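Local coordinates for alpha-L-arabinofuranosidase B (Aspergillus kawachii, PDB 6SXT), which hydrolyses terminal non-reducing alpha-L-arabinofuranosyl residues from arabinoxylan, L-arabinan and arabinogalactan, helping to degrade plant hemicellulose, at residues A149-T154 and C160-G165; Q358-D361 and T367-E370; T69-I74 and Y440-F445; P326-G331 and F422-A427; T136-G141 and G293-G298. All blocks are in the same frame, centred on the assembly; numbering follows the deposited sequence.

Interaction 1 of 5, residues A149-T154 and C160-G165; sequences AVLDGT and CCFDYG. With LXE ([(1~{S},2~{S},3~{S},4~{S})-2-(hydroxymethyl)-3,4-bis(oxidanyl)cyclopentyl]azanium), chain G.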
# COMPACT_ATOMS: atom_id res chain seq x y z
N ALA A 149 5.47 11.16 7.16
CA ALA A 149 5.02 10.42 5.98
C ALA A 149 3.74 11.03 5.48
O ALA A 149 2.91 11.45 6.31
CB ALA A 149 4.88 8.95 6.26
N VAL A 150 3.56 10.94 4.17
CA VAL A 150 2.23 11.21 3.58
C VAL A 150 1.65 9.85 3.20
O VAL A 150 2.29 9.07 2.44
CB VAL A 150 2.30 12.14 2.36
CG1 VAL A 150 0.94 12.25 1.67
CG2 VAL A 150 2.85 13.51 2.76
N LEU A 151 0.50 9.54 3.77
CA LEU A 151 -0.16 8.22 3.70
C LEU A 151 -1.60 8.39 3.21
O LEU A 151 -2.15 9.47 3.20
CB LEU A 151 -0.16 7.59 5.10
CG LEU A 151 1.18 7.55 5.83
CD1 LEU A 151 0.97 7.00 7.26
CD2 LEU A 151 2.18 6.70 5.07
N ASP A 152 -2.17 7.27 2.81
CA ASP A 152 -3.62 7.17 2.45
C ASP A 152 -4.37 6.96 3.74
O ASP A 152 -4.31 5.86 4.31
CB ASP A 152 -3.85 6.06 1.41
CG ASP A 152 -5.30 5.88 1.00
OD1 ASP A 152 -6.18 6.48 1.68
OD2 ASP A 152 -5.54 5.16 0.03
N GLY A 153 -5.09 7.96 4.23
CA GLY A 153 -5.82 7.80 5.48
C GLY A 153 -7.00 6.85 5.40
O GLY A 153 -7.59 6.56 6.44
N THR A 154 -7.35 6.34 4.23
CA THR A 154 -8.48 5.43 4.02
C THR A 154 -7.99 3.99 3.82
O THR A 154 -8.85 3.08 3.71
CB THR A 154 -9.39 5.86 2.86
OG1 THR A 154 -8.76 5.60 1.62
CG2 THR A 154 -9.76 7.31 3.01
N CYS A 160 -1.16 -5.72 13.33
CA CYS A 160 0.17 -5.12 13.57
C CYS A 160 1.04 -5.37 12.34
O CYS A 160 1.12 -6.50 11.87
CB CYS A 160 0.84 -5.74 14.77
SG CYS A 160 2.39 -4.92 15.16
N CYS A 161 1.68 -4.34 11.77
CA CYS A 161 1.61 -2.94 12.14
C CYS A 161 2.03 -2.12 10.92
O CYS A 161 3.03 -2.48 10.29
CB CYS A 161 2.57 -2.50 13.25
SG CYS A 161 2.01 -2.85 14.95
N PHE A 162 1.27 -1.10 10.55
CA PHE A 162 1.64 -0.29 9.35
C PHE A 162 2.51 0.86 9.85
O PHE A 162 1.98 1.92 10.25
CB PHE A 162 0.41 0.21 8.59
CG PHE A 162 0.83 0.91 7.33
CD1 PHE A 162 1.31 0.16 6.29
CD2 PHE A 162 0.87 2.30 7.24
CE1 PHE A 162 1.77 0.75 5.12
CE2 PHE A 162 1.35 2.90 6.08
CZ PHE A 162 1.79 2.12 5.04
N ASP A 163 3.81 0.65 9.87
CA ASP A 163 4.78 1.57 10.46
C ASP A 163 5.70 2.20 9.41
O ASP A 163 5.99 1.59 8.39
CB ASP A 163 5.67 0.97 11.54
CG ASP A 163 5.01 0.57 12.82
OD1 ASP A 163 3.79 0.75 12.97
OD2 ASP A 163 5.78 -0.02 13.69
N TYR A 164 6.22 3.37 9.74
CA TYR A 164 7.36 3.96 9.01
C TYR A 164 8.24 4.62 10.06
O TYR A 164 7.78 5.52 10.80
CB TYR A 164 6.93 5.01 7.98
CG TYR A 164 8.08 5.71 7.31
CD1 TYR A 164 8.96 5.01 6.50
CD2 TYR A 164 8.36 7.06 7.51
CE1 TYR A 164 10.03 5.62 5.88
CE2 TYR A 164 9.41 7.70 6.89
CZ TYR A 164 10.27 6.98 6.06
OH TYR A 164 11.32 7.63 5.47
N GLY A 165 9.50 4.18 10.14
CA GLY A 165 10.47 4.84 11.01
C GLY A 165 11.49 3.91 11.62
O GLY A 165 11.91 2.95 11.00
C1' LXE G . 6.99 -5.21 18.70
C2' LXE G . 6.94 -4.84 17.22
O2' LXE G . 8.20 -4.58 16.72
C3' LXE G . 6.07 -3.67 17.26
O3' LXE G . 5.71 -3.29 15.87
C4' LXE G . 4.86 -4.23 17.99
C5' LXE G . 4.02 -3.16 18.66
O5' LXE G . 4.75 -2.30 19.51
C6' LXE G . 5.51 -5.24 19.01
N1' LXE G . 4.89 -6.56 18.72

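Interaction 2 of 5, residues Q358-D361 and T367-E370; sequences QVVD and TLKE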
# COMPACT_ATOMS: atom_id res chain seq x y z
N GLN A 358 -15.94 -22.60 -17.51
CA GLN A 358 -16.72 -23.65 -18.19
C GLN A 358 -17.01 -23.20 -19.61
O GLN A 358 -17.22 -22.01 -19.90
CB GLN A 358 -18.00 -23.88 -17.38
CG GLN A 358 -17.74 -24.42 -15.99
CD GLN A 358 -19.02 -24.77 -15.27
OE1 GLN A 358 -19.80 -25.63 -15.74
NE2 GLN A 358 -19.27 -24.16 -14.13
N VAL A 359 -17.14 -24.18 -20.50
CA VAL A 359 -17.67 -23.96 -21.85
C VAL A 359 -19.12 -23.55 -21.66
O VAL A 359 -19.89 -24.26 -20.98
CB VAL A 359 -17.55 -25.23 -22.73
CG1 VAL A 359 -18.22 -25.00 -24.08
CG2 VAL A 359 -16.12 -25.70 -22.88
N VAL A 360 -19.47 -22.44 -22.25
CA VAL A 360 -20.85 -21.92 -22.23
C VAL A 360 -21.18 -21.50 -23.66
O VAL A 360 -20.39 -20.77 -24.30
CB VAL A 360 -21.10 -20.79 -21.22
CG1 VAL A 360 -22.58 -20.47 -21.14
CG2 VAL A 360 -20.54 -21.13 -19.85
N ASP A 361 -22.30 -21.98 -24.18
CA ASP A 361 -22.77 -21.51 -25.49
C ASP A 361 -24.30 -21.47 -25.49
O ASP A 361 -24.92 -21.65 -24.42
CB ASP A 361 -22.19 -22.37 -26.60
CG ASP A 361 -22.55 -23.83 -26.52
OD1 ASP A 361 -23.66 -24.15 -26.02
OD2 ASP A 361 -21.72 -24.66 -26.89
N THR A 367 -29.37 -22.70 -16.25
CA THR A 367 -28.67 -22.66 -14.95
C THR A 367 -27.22 -22.19 -15.16
O THR A 367 -26.81 -21.20 -14.50
CB THR A 367 -28.68 -24.01 -14.27
OG1 THR A 367 -28.12 -25.06 -15.10
CG2 THR A 367 -30.10 -24.37 -13.94
N LEU A 368 -26.53 -22.85 -16.06
CA LEU A 368 -25.11 -22.47 -16.32
C LEU A 368 -25.04 -21.07 -16.95
O LEU A 368 -24.10 -20.29 -16.56
CB LEU A 368 -24.45 -23.57 -17.15
CG LEU A 368 -23.02 -23.30 -17.60
CD1 LEU A 368 -22.15 -23.09 -16.36
CD2 LEU A 368 -22.49 -24.45 -18.45
N LYS A 369 -25.94 -20.70 -17.84
CA LYS A 369 -25.96 -19.35 -18.43
C LYS A 369 -26.02 -18.30 -17.34
O LYS A 369 -25.29 -17.27 -17.43
CB LYS A 369 -27.11 -19.17 -19.41
CG LYS A 369 -26.88 -19.97 -20.68
CD LYS A 369 -27.99 -19.77 -21.66
CE LYS A 369 -27.76 -20.47 -22.97
NZ LYS A 369 -28.91 -20.20 -23.85
N GLU A 370 -26.83 -18.51 -16.31
CA GLU A 370 -26.93 -17.54 -15.21
C GLU A 370 -25.62 -17.55 -14.40
O GLU A 370 -25.21 -16.45 -13.90
CB GLU A 370 -28.10 -17.87 -14.29
CG GLU A 370 -29.45 -17.68 -14.92
CD GLU A 370 -30.52 -18.04 -13.88
OE1 GLU A 370 -30.18 -18.16 -12.69
OE2 GLU A 370 -31.71 -18.18 -14.29

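Interaction 3 of 5, residues T69-I74 and Y440-F445; sequences TCLITI and YPTRYF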
# COMPACT_ATOMS: atom_id res chain seq x y z
N THR A 69 3.48 -7.12 -15.41
CA THR A 69 3.26 -6.70 -14.02
C THR A 69 4.56 -6.13 -13.49
O THR A 69 5.64 -6.56 -13.92
CB THR A 69 2.77 -7.86 -13.16
OG1 THR A 69 3.75 -8.90 -13.20
CG2 THR A 69 1.41 -8.30 -13.63
N CYS A 70 4.46 -5.21 -12.55
CA CYS A 70 5.67 -4.59 -11.96
C CYS A 70 5.56 -4.58 -10.45
O CYS A 70 4.47 -4.37 -9.89
CB CYS A 70 5.86 -3.19 -12.46
SG CYS A 70 6.71 -3.13 -14.06
N LEU A 71 6.73 -4.72 -9.83
CA LEU A 71 6.94 -4.60 -8.39
C LEU A 71 7.93 -3.46 -8.17
O LEU A 71 8.82 -3.25 -9.00
CB LEU A 71 7.56 -5.89 -7.87
CG LEU A 71 6.68 -7.14 -7.99
CD1 LEU A 71 7.44 -8.37 -7.53
CD2 LEU A 71 5.38 -6.98 -7.22
N ILE A 72 7.75 -2.77 -7.05
CA ILE A 72 8.74 -1.78 -6.56
C ILE A 72 9.75 -2.54 -5.72
O ILE A 72 9.43 -3.01 -4.64
CB ILE A 72 8.06 -0.64 -5.82
CG1 ILE A 72 7.16 0.14 -6.76
CG2 ILE A 72 9.10 0.27 -5.18
CD1 ILE A 72 6.18 1.07 -6.03
N THR A 73 10.96 -2.71 -6.25
CA THR A 73 12.02 -3.47 -5.54
C THR A 73 12.77 -2.60 -4.54
O THR A 73 13.20 -3.13 -3.50
CB THR A 73 12.99 -4.10 -6.54
OG1 THR A 73 13.33 -3.08 -7.47
CG2 THR A 73 12.40 -5.30 -7.24
N ILE A 74 12.99 -1.32 -4.84
CA ILE A 74 13.81 -0.46 -3.98
C ILE A 74 13.15 0.91 -3.96
O ILE A 74 12.77 1.41 -5.01
CB ILE A 74 15.26 -0.33 -4.47
CG1 ILE A 74 15.90 -1.69 -4.78
CG2 ILE A 74 16.10 0.49 -3.46
CD1 ILE A 74 17.30 -1.54 -5.37
N TYR A 440 -5.12 -6.32 -3.08
CA TYR A 440 -3.83 -6.98 -3.36
C TYR A 440 -3.48 -6.74 -4.81
O TYR A 440 -3.67 -7.60 -5.68
CB TYR A 440 -3.87 -8.50 -3.08
CG TYR A 440 -3.85 -8.90 -1.65
CD1 TYR A 440 -4.99 -8.76 -0.85
CD2 TYR A 440 -2.69 -9.45 -1.07
CE1 TYR A 440 -4.99 -9.20 0.47
CE2 TYR A 440 -2.69 -9.84 0.25
CZ TYR A 440 -3.84 -9.77 0.98
OH TYR A 440 -3.84 -10.22 2.29
N PRO A 441 -2.98 -5.52 -5.16
CA PRO A 441 -2.79 -5.18 -6.56
C PRO A 441 -1.67 -5.88 -7.31
O PRO A 441 -1.55 -5.69 -8.51
CB PRO A 441 -2.60 -3.66 -6.54
CG PRO A 441 -2.06 -3.41 -5.14
CD PRO A 441 -2.80 -4.38 -4.23
N THR A 442 -0.94 -6.74 -6.62
CA THR A 442 -0.04 -7.67 -7.31
C THR A 442 -0.82 -8.85 -7.92
O THR A 442 -0.21 -9.65 -8.63
CB THR A 442 1.01 -8.27 -6.37
OG1 THR A 442 0.37 -8.89 -5.24
CG2 THR A 442 1.94 -7.18 -5.86
N ARG A 443 -2.11 -8.93 -7.60
CA ARG A 443 -2.92 -10.11 -8.02
C ARG A 443 -4.09 -9.72 -8.89
O ARG A 443 -4.66 -8.64 -8.75
CB ARG A 443 -3.37 -10.83 -6.76
CG ARG A 443 -2.22 -11.48 -5.99
CD ARG A 443 -2.64 -12.10 -4.67
NE ARG A 443 -1.49 -12.75 -4.07
CZ ARG A 443 -1.00 -13.95 -4.41
NH1 ARG A 443 -1.62 -14.70 -5.28
NH2 ARG A 443 0.15 -14.36 -3.89
N TYR A 444 -4.43 -10.66 -9.77
CA TYR A 444 -5.41 -10.50 -10.83
C TYR A 444 -6.31 -11.72 -10.90
O TYR A 444 -5.85 -12.81 -10.58
CB TYR A 444 -4.72 -10.40 -12.19
CG TYR A 444 -3.93 -9.13 -12.41
CD1 TYR A 444 -2.67 -8.98 -11.92
CD2 TYR A 444 -4.48 -8.09 -13.14
CE1 TYR A 444 -2.00 -7.78 -12.05
CE2 TYR A 444 -3.80 -6.91 -13.34
CZ TYR A 444 -2.54 -6.78 -12.81
OH TYR A 444 -1.84 -5.59 -13.02
N PHE A 445 -7.55 -11.52 -11.33
CA PHE A 445 -8.35 -12.69 -11.80
C PHE A 445 -7.45 -13.54 -12.70
O PHE A 445 -6.91 -13.01 -13.69
CB PHE A 445 -9.57 -12.32 -12.64
CG PHE A 445 -10.86 -11.98 -11.92
CD1 PHE A 445 -10.92 -11.21 -10.77
CD2 PHE A 445 -12.05 -12.47 -12.44
CE1 PHE A 445 -12.13 -10.87 -10.20
CE2 PHE A 445 -13.26 -12.14 -11.86
CZ PHE A 445 -13.30 -11.37 -10.73

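Interaction 4 of 5, residues P326-G331 and F422-A427; sequences PSFTSG and FCPQAA. With NAG (2-acetamido-2-deoxy-beta-D-glucopyranose), chain D.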
# COMPACT_ATOMS: atom_id res chain seq x y z
N PRO A 326 -11.30 -1.24 -21.55
CA PRO A 326 -12.73 -1.10 -21.78
C PRO A 326 -13.59 -0.86 -20.53
O PRO A 326 -14.57 -0.11 -20.56
CB PRO A 326 -13.10 -2.44 -22.42
CG PRO A 326 -11.95 -3.35 -22.24
CD PRO A 326 -10.73 -2.47 -22.08
N SER A 327 -13.26 -1.46 -19.44
CA SER A 327 -14.13 -1.16 -18.24
C SER A 327 -15.66 -1.36 -18.42
O SER A 327 -16.14 -2.06 -19.37
CB SER A 327 -13.87 0.23 -17.71
OG SER A 327 -14.29 0.35 -16.36
N PHE A 328 -16.44 -0.86 -17.47
CA PHE A 328 -17.83 -1.28 -17.16
C PHE A 328 -18.64 -0.08 -16.70
O PHE A 328 -18.06 0.94 -16.37
CB PHE A 328 -17.86 -2.32 -16.02
CG PHE A 328 -17.04 -3.55 -16.29
CD1 PHE A 328 -17.54 -4.60 -17.06
CD2 PHE A 328 -15.75 -3.67 -15.80
CE1 PHE A 328 -16.80 -5.75 -17.26
CE2 PHE A 328 -14.97 -4.77 -16.11
CZ PHE A 328 -15.50 -5.83 -16.82
N THR A 329 -19.96 -0.25 -16.63
CA THR A 329 -20.91 0.71 -16.02
C THR A 329 -21.74 -0.04 -14.98
O THR A 329 -22.11 -1.18 -15.26
CB THR A 329 -21.85 1.33 -17.06
OG1 THR A 329 -21.12 1.63 -18.25
CG2 THR A 329 -22.53 2.58 -16.56
N SER A 330 -22.04 0.58 -13.87
CA SER A 330 -22.84 -0.05 -12.81
C SER A 330 -24.22 -0.46 -13.36
O SER A 330 -24.86 0.36 -14.07
CB SER A 330 -23.00 0.86 -11.68
OG SER A 330 -23.58 0.15 -10.59
N GLY A 331 -24.57 -1.71 -13.14
CA GLY A 331 -25.87 -2.26 -13.61
C GLY A 331 -25.76 -3.03 -14.91
O GLY A 331 -26.73 -3.73 -15.25
N PHE A 422 -12.45 -5.02 -7.55
CA PHE A 422 -11.47 -5.28 -8.63
C PHE A 422 -11.47 -4.09 -9.56
O PHE A 422 -12.51 -3.49 -9.90
CB PHE A 422 -11.81 -6.58 -9.36
CG PHE A 422 -11.73 -7.77 -8.44
CD1 PHE A 422 -10.56 -8.47 -8.21
CD2 PHE A 422 -12.85 -8.14 -7.73
CE1 PHE A 422 -10.48 -9.52 -7.32
CE2 PHE A 422 -12.80 -9.22 -6.86
CZ PHE A 422 -11.62 -9.89 -6.61
N CYS A 423 -10.27 -3.76 -10.04
CA CYS A 423 -10.03 -2.58 -10.86
C CYS A 423 -9.71 -3.02 -12.27
O CYS A 423 -8.73 -3.73 -12.48
CB CYS A 423 -8.88 -1.77 -10.30
SG CYS A 423 -9.17 -1.23 -8.57
N PRO A 424 -10.54 -2.70 -13.27
CA PRO A 424 -10.27 -3.11 -14.64
C PRO A 424 -8.97 -2.45 -15.09
O PRO A 424 -8.72 -1.26 -14.79
CB PRO A 424 -11.47 -2.63 -15.44
CG PRO A 424 -12.55 -2.48 -14.39
CD PRO A 424 -11.84 -2.03 -13.14
N GLN A 425 -8.24 -3.24 -15.86
CA GLN A 425 -6.97 -2.79 -16.48
C GLN A 425 -7.00 -3.25 -17.93
O GLN A 425 -7.44 -4.41 -18.19
CB GLN A 425 -5.82 -3.41 -15.71
CG GLN A 425 -4.45 -2.90 -16.18
CD GLN A 425 -3.29 -3.45 -15.41
OE1 GLN A 425 -3.38 -3.81 -14.23
NE2 GLN A 425 -2.12 -3.46 -16.07
N ALA A 426 -6.54 -2.45 -18.85
CA ALA A 426 -6.41 -2.91 -20.25
C ALA A 426 -5.74 -4.29 -20.23
O ALA A 426 -4.67 -4.47 -19.64
CB ALA A 426 -5.63 -1.87 -21.04
N ALA A 427 -6.30 -5.30 -20.92
CA ALA A 427 -5.81 -6.67 -20.81
C ALA A 427 -4.32 -6.75 -21.11
O ALA A 427 -3.84 -6.14 -22.09
CB ALA A 427 -6.56 -7.61 -21.74
C1 NAG D . -0.44 -4.78 -24.62
C2 NAG D . -0.87 -5.46 -25.91
C3 NAG D . -1.64 -4.47 -26.81
C4 NAG D . -2.76 -3.78 -26.02
C5 NAG D . -2.32 -3.33 -24.63
C6 NAG D . -3.52 -2.89 -23.75
C7 NAG D . 0.61 -7.35 -26.46
C8 NAG D . 1.85 -7.80 -27.14
N2 NAG D . 0.28 -6.06 -26.59
O3 NAG D . -2.19 -5.13 -28.00
O4 NAG D . -3.33 -2.71 -26.79
O5 NAG D . -1.61 -4.35 -23.90
O6 NAG D . -4.49 -3.98 -23.65
O7 NAG D . -0.09 -8.14 -25.82

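Interaction 5 of 5, residues T136-G141 and G293-G298; sequences TGTATG and GVMTSG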
# COMPACT_ATOMS: atom_id res chain seq x y z
N THR A 136 22.60 4.22 8.10
CA THR A 136 23.60 5.11 8.73
C THR A 136 23.04 6.50 8.86
O THR A 136 22.21 6.97 8.05
CB THR A 136 24.93 4.93 7.99
OG1 THR A 136 24.67 5.38 6.69
CG2 THR A 136 25.40 3.50 7.91
N GLY A 137 23.46 7.16 9.93
CA GLY A 137 23.01 8.52 10.22
C GLY A 137 21.73 8.60 11.02
O GLY A 137 21.40 9.70 11.46
N THR A 138 20.96 7.53 11.12
CA THR A 138 19.69 7.52 11.86
C THR A 138 20.01 7.61 13.34
O THR A 138 21.09 7.13 13.82
CB THR A 138 18.87 6.27 11.55
OG1 THR A 138 19.81 5.19 11.57
CG2 THR A 138 18.19 6.34 10.19
N ALA A 139 19.06 8.17 14.08
CA ALA A 139 19.22 8.30 15.54
C ALA A 139 19.24 6.93 16.21
O ALA A 139 18.46 5.99 15.88
CB ALA A 139 18.12 9.18 16.08
N THR A 140 20.10 6.81 17.24
CA THR A 140 20.16 5.61 18.08
C THR A 140 20.08 6.02 19.55
O THR A 140 20.23 7.23 19.84
CB THR A 140 21.40 4.75 17.77
OG1 THR A 140 22.53 5.55 18.08
CG2 THR A 140 21.39 4.25 16.34
N GLY A 141 19.78 5.06 20.40
CA GLY A 141 19.69 5.34 21.84
C GLY A 141 18.64 6.41 22.10
O GLY A 141 17.50 6.23 21.62
N GLY A 293 8.18 10.25 2.56
CA GLY A 293 8.48 10.40 3.98
C GLY A 293 9.97 10.55 4.18
O GLY A 293 10.76 10.25 3.28
N VAL A 294 10.32 10.98 5.38
CA VAL A 294 11.73 11.17 5.75
C VAL A 294 11.94 10.79 7.21
O VAL A 294 10.99 10.79 7.99
CB VAL A 294 12.22 12.59 5.51
CG1 VAL A 294 11.91 13.15 4.13
CG2 VAL A 294 11.77 13.53 6.61
N MET A 295 13.22 10.65 7.55
CA MET A 295 13.70 10.64 8.96
C MET A 295 14.83 11.65 9.03
O MET A 295 15.58 11.84 8.06
CB MET A 295 14.21 9.27 9.40
CG MET A 295 13.09 8.24 9.39
SD MET A 295 13.74 6.56 9.65
CE MET A 295 14.39 6.69 11.33
N THR A 296 14.88 12.35 10.16
CA THR A 296 15.86 13.43 10.40
C THR A 296 16.77 13.09 11.57
O THR A 296 16.48 12.23 12.36
CB THR A 296 15.21 14.79 10.64
OG1 THR A 296 14.69 14.81 11.98
CG2 THR A 296 14.13 15.12 9.65
N SER A 297 17.88 13.82 11.63
CA SER A 297 18.73 13.90 12.84
C SER A 297 18.35 15.18 13.58
O SER A 297 18.29 16.19 12.94
CB SER A 297 20.19 13.89 12.44
OG SER A 297 21.02 14.26 13.52
N GLY A 298 18.13 15.13 14.87
CA GLY A 298 17.68 16.30 15.62
C GLY A 298 16.17 16.33 15.73
O GLY A 298 15.45 15.70 14.93
O HOH W 1 16.81 9.34 12.67

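Interaction 1 of 5, residues A149-T154 and C160-G165
Leu151 and Phe162 make the closer of the two touches between strand 145-152 and the chain at 160-165. The CD2 methyl of Leu151 comes up to the edge of the Phe162 ring, near its plane, 4.0 Å from CE2, and the two side chains run past each other in opposite directions. Phe162 CG stands anti to the backbone N (chi1 -175°), which carries the ring to the leucine. The second touch is Ala149 CB against Tyr164 CD2 at 4.2 Å, an oblique approach to the ring. Phe290 of strand 288-296 also packs on Ala149, Leu151 and Tyr164, and the Tyr164 hydroxyl is hydrogen-bonded to His19. All four side chains are buried. Here a strand of the large antiparallel sheet of the concanavalin-like catalytic domain faces the short edge strand 163-164 of a four-stranded sheet. Both contacts are apolar, with no hydrogen bond from one segment to the other. Asp163 points the opposite way, toward the active site, where its OD2 lies 3.9 Å from O3' of the bound cyclopentyl inhibitor. The vicinal disulfide Cys160-Cys161, closed across a cis peptide, borders that pocket, Cys160 SG standing 3.8 Å from O3'. At the other end, exposed Thr154 turns back on Asp152: its N and OG1 both bind Asp152 OD1, at 2.8 and 2.7 Å, and the bond from N forms an Asx turn.

Interaction 2 of 5, residues Q358-D361 and T367-E370
Leu368, on the short helix 366-371, pushes its forked end into the chain leaving strand 354-359 and buries more surface here than any other residue. Its CG and Val360 CG2 meet tip to tip at 4.0 Å. The CD2 methyl lies 3.6 Å from the carbonyl O of Val359, while CD1 rests against the terminal amide of Gln358. With CG anti to the backbone N (chi1 175°), Leu368 carries both methyls to this chain. One residue on, Lys369 is stretched full length alongside Asp361, and its CE comes within 3.4 Å of the Asp361 backbone O. Its amino group is hydrogen-bonded to the carbonyl O of Asp362, in the connection between the segments.

That connection is tied down by its own polar groups. Ser364 OG pairs with Asp361 N, the Asp361 carboxylate takes the N-H of Asp363, and Ser365 OG bonds to both Leu368 N and Thr367 OG1. Behind Val360 stand Tyr347 of the paired strand 346-351 and Phe481 near the C-terminus, so the valine is buried at the surface of the arabinose-binding domain. No hydrogen bond joins the two segments: their direct contact is van der Waals packing, mostly apolar, and polar bonds within the connecting turn set its geometry. The charged Asp361 and Lys369 ends, 6.9 Å apart from OD1 to NZ, are each engaged by backbone of the turn.

Interaction 3 of 5, residues T69-I74 and Y440-F445
Thr69 and Thr442 share one rotamer: in each, CG2 stands anti to the carbonyl carbon and OG1 between that carbon and the backbone N (chi1 59° and 55°). In both it is the methyl that meets the other segment. Thr69 CG2 approaches the Tyr444 ring obliquely, 3.8 Å from CE1, the two side chains pointing contrary ways. Leu71 and Thr442 cross at about a right angle, with Leu71 CD2 reaching Thr442 CG2 at 3.7 Å. The touching backbones, 69-71 and 442-444, run nearly antiparallel, 157° apart, but do not pair.

The polar ends are served from outside: Thr69 OG1 is hydrogen-bonded to Asn457, and the Tyr444 hydroxyl to Gln425. A type I turn from Tyr440 to Arg443, closed by Arg443 N to Tyr440 O at 2.8 Å, presents Thr442 to the leucine.

This is a seam between domains. Strand 70-75 sits inside a four-stranded sheet of the catalytic domain, between strands 34-38 and 105-106, while 444-448 pairs with 451-455 in the beta-trefoil arabinose-binding domain. Close by, Pro441 lies on Phe123 of strand 117-124, and Tyr444 packs on Ser434 and Arg436 of strand 433-437.

Interaction 4 of 5, residues P326-G331 and F422-A427
The irregular chain at 326-331 comes closest to strand 422-426 at Ser327 and Pro424, their CA atoms 5.6 Å apart. Pro424 turns its ring toward this chain and is the main point of contact. Its CG meets the edge of the Phe328 ring, in the ring plane, at 3.7 Å from CD2 and the same from CE2, so it faces the CD2-CE2 bond from outside the rim. The phenyl group reaches that spot with CG anti to the carbonyl carbon (chi1 -57°). From the preceding residue, Ser327 OG comes to 3.9 Å from the same Pro424 CG.

Around them are trefoil strands: Leu435 and Ile477 pack on Phe328, Phe388 meets its ring edge-to-face, and Phe386 lies against Ser327 and Pro424. At the far end of the strand the N-linked sugar takes hold, its O6 donating a 2.7 Å hydrogen bond to the Ala427 carbonyl, with Ala426 CB 3.5 Å from O6.

No hydrogen bond crosses between the segments; Ser324, just upstream, bonds instead to Pro424 through its backbone and to Ala426 N through OG. The contact is mainly apolar, proline ring against phenyl edge, and the hydrogen bonds named lie beside it.

Interaction 5 of 5, residues T136-G141 and G293-G298
An irregular loop, 136-141, lies beside the end of strand 288-296 without pairing with it, and one water spans the two backbones. The water accepts from Ala139 N at 2.9 Å and donates to Thr296 O at 2.9 Å, so an N-H and a carbonyl too far apart to bond directly are joined in a single bridge. The carbonyl O of Gly137 lies 4.5 Å from Ser297 CB in a loose contact near the surface.

The side-chain meeting is one of methyls. Thr138 CG2 and Met295 CE are 4.0 Å apart, and their side chains cross obliquely. Met295 is nearly straight at chi2 but bends at chi3 (65°), which carries CE round to the threonine. Thr138 OG1 faces a different partner, the carbonyl O of Gly272.

Strand 288-296 runs through the large antiparallel sheet of the catalytic domain, between strands 15-20 and 145-152 in this region, and the loop leads from strand 130-132 to 145-152. The contact thus lays a connecting loop against the sheet. Met147 and Glu145 of strand 145-152 also touch Met295, and Ile274 of strand 273-276 lies on both Met295 and Thr138. Farther round the loop, Ala139 O accepts from Asn166 and Thr140 N bonds to Glu143, while Thr296, whose CB points away from the loop, has its hydroxyl hydrogen-bonded to Gly146 N.

Interactions 1 and 5 belong to the catalytic domain, their centres 18 Å apart, and share its large sheet through the neighbouring strands 145-152 and 288-296; they touch where Gly165 CA lies 3.9 Å from Met295 SD. Interactions 2 and 4 lie in the arabinose-binding domain, centres 22 Å apart. Interaction 3 joins the domains and closes a chain loop that encloses the others; within it the 5-and-1 pair (1 nested in 5) comes before the 4-and-2 pair (2 nested in 4). Interactions 3 and 4 touch, with Phe445 CE1 3.5 Å from Phe422 CD1. The centres of 2 and 5 are 60 Å apart: four contacts lie within single domains, and interaction 3 is the one that ties the two together.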